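Local atomic coordinates of putative diflavin flavoprotein A 3 (Synechocystis sp., PDB entry 6H0C), a protein that probably passes electrons from NADH to oxygen, reducing it to water, and is represented here by its flavodiiron core, a metallo-hydrolase-like domain joined to a flavodoxin-like domain. Residues N360-D364 / A365-F369; F395-A398 / L399-A402. All coordinates share one frame; numbering follows the deposited sequence.

Contact 1 of 2, residues N360-D364 / A365-F369; sequences NKFRD and AGFSF
F362 and R363, in the last turn of helix 353-364, meet F367 and F369 just beyond it in a local C-terminal cap. The turn between them leads into edge strand 368-377 of the parallel flavodoxin-like sheet.

The backbone makes the turn. A365 N still bonds to K361 O, at 3.0 Å. G366 then leaves the helix with a positive phi of 84°, a value that favours glycine. Two bonds run back from here. F367 N reaches F362 O at 3.1 Å with a nearly straight N-H angle of 166°. G366 N lies 3.0 Å from R363 O, above the carbonyl plane rather than on a lone pair. A water bridges R363 O and F367 O and donates to both, so R363 O is gripped twice.

The phenylalanines follow this turn. F362 and F367 form an offset edge-to-face pair: the edge of F362 is turned toward the face of F367, with planes at 87° and centroids 5.9 Å apart. Their closest atoms are F362 CD1 and F367 CD2, at 4.0 Å. The edge of the F367 ring also meets F362 O, with CD2 of F367 3.3 Å from that oxygen. F369 brings its far edge to the helix. Its CE2 lies 3.9 Å from R363 CB, which sits in the plane of the F369 ring. The R363 chain bends at chi3, and its NH2 makes a weak bond to N360 OD1.

F310 makes edge-to-face contacts with both F362 and F367, and L333 of helix 323-335 touches both. The hydrogen-bond pattern is a Schellman motif, here ending the helix of a beta-alpha-beta unit.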
loop_
_atom_site.group_PDB
_atom_site.type_symbol
_atom_site.label_atom_id
_atom_site.label_comp_id
_atom_site.label_asym_id
_atom_site.label_seq_id
_atom_site.Cartn_x
_atom_site.Cartn_y
_atom_site.Cartn_z
ATOM N N ASN A 360 10.816 9.167 -25.825
ATOM C CA ASN A 360 10.892 9.177 -27.282
ATOM C C ASN A 360 9.624 8.703 -27.961
ATOM O O ASN A 360 9.186 9.295 -28.951
ATOM C CB ASN A 360 12.049 8.310 -27.755
ATOM C CG ASN A 360 13.370 8.986 -27.593
ATOM O OD1 ASN A 360 13.452 10.213 -27.620
ATOM N ND2 ASN A 360 14.421 8.197 -27.422
ATOM N N LYS A 361 9.048 7.622 -27.443
ATOM C CA LYS A 361 7.850 7.051 -28.046
ATOM C C LYS A 361 6.668 8.008 -27.907
ATOM O O LYS A 361 5.896 8.192 -28.849
ATOM C CB LYS A 361 7.530 5.684 -27.428
ATOM C CG LYS A 361 8.152 4.521 -28.196
ATOM C CD LYS A 361 9.607 4.803 -28.510
ATOM C CE LYS A 361 10.200 3.787 -29.467
ATOM N NZ LYS A 361 11.686 3.946 -29.549
ATOM N N PHE A 362 6.542 8.638 -26.747
ATOM C CA PHE A 362 5.450 9.572 -26.530
ATOM C C PHE A 362 5.667 10.856 -27.337
ATOM O O PHE A 362 4.714 11.412 -27.895
ATOM C CB PHE A 362 5.285 9.864 -25.035
ATOM C CG PHE A 362 4.691 8.712 -24.268
ATOM C CD1 PHE A 362 3.576 8.041 -24.758
ATOM C CD2 PHE A 362 5.254 8.280 -23.078
ATOM C CE1 PHE A 362 3.027 6.964 -24.064
ATOM C CE2 PHE A 362 4.712 7.204 -22.385
ATOM C CZ PHE A 362 3.603 6.548 -22.875
ATOM N N ARG A 363 6.914 11.311 -27.435
ATOM C CA ARG A 363 7.191 12.486 -28.258
ATOM C C ARG A 363 6.889 12.205 -29.733
ATOM O O ARG A 363 6.224 13.003 -30.389
ATOM C CB ARG A 363 8.633 12.959 -28.102
ATOM C CG ARG A 363 8.931 14.200 -28.947
ATOM C CD ARG A 363 10.248 14.859 -28.576
ATOM N NE ARG A 363 11.288 13.870 -28.311
ATOM C CZ ARG A 363 11.931 13.757 -27.153
ATOM N NH1 ARG A 363 11.655 14.583 -26.148
ATOM N NH2 ARG A 363 12.860 12.821 -27.005
ATOM N N ASP A 364 7.365 11.076 -30.249
ATOM C CA ASP A 364 7.079 10.703 -31.636
ATOM C C ASP A 364 5.579 10.555 -31.884
ATOM O O ASP A 364 5.090 10.835 -32.980
ATOM C CB ASP A 364 7.790 9.402 -32.011
ATOM C CG ASP A 364 9.292 9.566 -32.088
ATOM O OD1 ASP A 364 9.999 8.547 -32.246
ATOM O OD2 ASP A 364 9.765 10.718 -31.976
ATOM N N ALA A 365 4.851 10.124 -30.859
ATOM C CA ALA A 365 3.419 9.885 -30.986
ATOM C C ALA A 365 2.613 11.172 -30.841
ATOM O O ALA A 365 1.386 11.130 -30.811
ATOM C CB ALA A 365 2.961 8.856 -29.964
ATOM N N GLY A 366 3.304 12.305 -30.730
ATOM C CA GLY A 366 2.651 13.603 -30.757
ATOM C C GLY A 366 2.072 14.137 -29.456
ATOM O O GLY A 366 1.231 15.034 -29.472
ATOM N N PHE A 367 2.511 13.605 -28.321
ATOM C CA PHE A 367 2.022 14.108 -27.042
ATOM C C PHE A 367 2.841 15.290 -26.560
ATOM O O PHE A 367 4.037 15.387 -26.833
ATOM C CB PHE A 367 2.034 13.009 -25.982
ATOM C CG PHE A 367 1.127 11.866 -26.301
ATOM C CD1 PHE A 367 -0.212 11.917 -25.962
ATOM C CD2 PHE A 367 1.607 10.748 -26.955
ATOM C CE1 PHE A 367 -1.049 10.869 -26.263
ATOM C CE2 PHE A 367 0.773 9.698 -27.258
ATOM C CZ PHE A 367 -0.557 9.760 -26.915
ATOM N N SER A 368 2.182 16.199 -25.852
ATOM C CA SER A 368 2.881 17.275 -25.162
ATOM C C SER A 368 3.159 16.838 -23.731
ATOM O O SER A 368 2.408 16.045 -23.153
ATOM C CB SER A 368 2.065 18.562 -25.185
ATOM O OG SER A 368 1.757 18.933 -26.516
ATOM N N PHE A 369 4.240 17.347 -23.162
ATOM C CA PHE A 369 4.644 16.898 -21.844
ATOM C C PHE A 369 4.224 17.879 -20.746
ATOM O O PHE A 369 4.267 19.090 -20.936
ATOM C CB PHE A 369 6.149 16.654 -21.842
ATOM C CG PHE A 369 6.563 15.486 -22.702
ATOM C CD1 PHE A 369 6.726 14.218 -22.147
ATOM C CD2 PHE A 369 6.767 15.641 -24.064
ATOM C CE1 PHE A 369 7.099 13.130 -22.933
ATOM C CE2 PHE A 369 7.141 14.557 -24.851
ATOM C CZ PHE A 369 7.305 13.302 -24.286
HETATM O O HOH W 1 5.543 15.634 -29.301
#

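Contact 2 of 2, residues F395-A398 / L399-A402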
loop_
_atom_site.group_PDB
_atom_site.type_symbol
_atom_site.label_atom_id
_atom_site.label_comp_id
_atom_site.label_asym_id
_atom_site.label_seq_id
_atom_site.Cartn_x
_atom_site.Cartn_y
_atom_site.Cartn_z
ATOM N N PHE A 395 2.017 19.439 -13.192
ATOM C CA PHE A 395 1.196 18.662 -14.115
ATOM C C PHE A 395 -0.275 19.020 -13.905
ATOM O O PHE A 395 -1.006 19.277 -14.865
ATOM C CB PHE A 395 1.437 17.156 -13.900
ATOM C CG PHE A 395 1.001 16.274 -15.052
ATOM C CD1 PHE A 395 -0.306 15.812 -15.143
ATOM C CD2 PHE A 395 1.907 15.880 -16.025
ATOM C CE1 PHE A 395 -0.698 14.987 -16.190
ATOM C CE2 PHE A 395 1.519 15.052 -17.069
ATOM C CZ PHE A 395 0.217 14.607 -17.150
ATOM N N ALA A 396 -0.696 19.058 -12.644
ATOM C CA ALA A 396 -2.084 19.374 -12.302
ATOM C C ALA A 396 -2.506 20.768 -12.775
ATOM O O ALA A 396 -3.567 20.931 -13.384
ATOM C CB ALA A 396 -2.292 19.252 -10.810
ATOM N N GLN A 397 -1.679 21.766 -12.475
ATOM C CA GLN A 397 -1.907 23.142 -12.924
ATOM C C GLN A 397 -2.024 23.232 -14.445
ATOM O O GLN A 397 -2.884 23.944 -14.970
ATOM C CB GLN A 397 -0.771 24.059 -12.459
ATOM C CG GLN A 397 -0.412 23.960 -10.984
ATOM C CD GLN A 397 -1.426 24.625 -10.077
ATOM O OE1 GLN A 397 -2.634 24.443 -10.236
ATOM N NE2 GLN A 397 -0.936 25.407 -9.116
ATOM N N ALA A 398 -1.137 22.529 -15.149
ATOM C CA ALA A 398 -1.159 22.518 -16.606
ATOM C C ALA A 398 -2.490 21.977 -17.104
ATOM O O ALA A 398 -3.091 22.544 -18.015
ATOM C CB ALA A 398 -0.013 21.697 -17.153
ATOM N N LEU A 399 -2.959 20.890 -16.492
ATOM C CA LEU A 399 -4.253 20.311 -16.858
ATOM C C LEU A 399 -5.407 21.279 -16.591
ATOM O O LEU A 399 -6.314 21.413 -17.414
ATOM C CB LEU A 399 -4.495 18.993 -16.107
ATOM C CG LEU A 399 -3.758 17.755 -16.624
ATOM C CD1 LEU A 399 -4.100 16.541 -15.785
ATOM C CD2 LEU A 399 -4.091 17.498 -18.088
ATOM N N LYS A 400 -5.380 21.945 -15.439
ATOM C CA LYS A 400 -6.478 22.836 -15.077
ATOM C C LYS A 400 -6.502 24.058 -15.988
ATOM O O LYS A 400 -7.570 24.523 -16.382
ATOM C CB LYS A 400 -6.384 23.253 -13.607
ATOM C CG LYS A 400 -6.757 22.131 -12.635
ATOM C CD LYS A 400 -6.693 22.572 -11.169
ATOM C CE LYS A 400 -5.285 22.999 -10.770
ATOM N NZ LYS A 400 -5.173 23.359 -9.321
ATOM N N LYS A 401 -5.324 24.564 -16.337
ATOM C CA LYS A 401 -5.229 25.706 -17.240
ATOM C C LYS A 401 -5.796 25.361 -18.622
ATOM O O LYS A 401 -6.535 26.152 -19.211
ATOM C CB LYS A 401 -3.773 26.179 -17.352
ATOM C CG LYS A 401 -3.549 27.250 -18.408
ATOM C CD LYS A 401 -2.137 27.812 -18.383
ATOM C CE LYS A 401 -1.989 28.836 -17.274
ATOM N NZ LYS A 401 -0.684 29.548 -17.346
ATOM N N ALA A 402 -5.465 24.178 -19.130
ATOM C CA ALA A 402 -5.932 23.759 -20.452
ATOM C C ALA A 402 -7.427 23.444 -20.449
ATOM O O ALA A 402 -8.113 23.659 -21.446
ATOM C CB ALA A 402 -5.140 22.551 -20.941
#
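F395 touches L399 one helical turn further on, within the C-terminal helix 382-404. F395 O accepts the backbone bond from L399 N at 3.0 Å. Its ring also meets the leucine side chain obliquely, with F395 CE1 3.8 Å from L399 CD1. The ring reaches this branch with CG anti to the backbone N (chi1 -161°). L399 CG lies 3.6 Å from F395 O. Both side chains also touch V258 of strand 257-262 and L341 of strand 341-348, so this face of the helix lies on the sheet.

A396 gives its carbonyl to K400 N at 2.9 Å. The lower part of the K400 chain runs past the same oxygen, with CG 3.5 Å from A396 O. The methyl of A396 packs on A283 and V285.

Q397 O accepts from K401 N. The Q397 side chain is exposed and bends at chi2 (-75°), which brings its amide oxygen to the lysine. Q397 and K400 lie side by side and point the same way. OE1 of Q397 is 2.9 Å from K400 NZ, but this bond is weak. The stronger partner of K400 NZ is A283 O, to which it is hydrogen-bonded.

A398 O accepts from A402 N at 3.1 Å and completes the run of four i to i+4 bonds. CB of A398 touches L341.

The contact thus combines apolar packing with one polar grip. F395 and L399 add apolar packing against the sheet. The ammonium of K400 is held mainly by the carbonyl of A283 and weakly by OE1 of Q397. The bond to A283 ties the helix to the loop holding that residue.

Both contacts lie in the C-terminal half of the flavodoxin-like domain, and each is local. From the N terminus, contact 1 comes first and closes the turn between helix 353-364 and strand 368-377, the last strand of the parallel sheet. The chain runs along that strand and then enters helix 382-404. Contact 2 closes single turns of this helix and no wider loop. The two are in series, neither nested nor crossed. The centres of contacts 1 and 2 are about 18 Å apart, and the nearest atoms of contacts 1 and 2 are about 5 Å apart, without touching. Strand 341-348 is common ground: contact 1 packs on C342 and V344, contact 2 on L341.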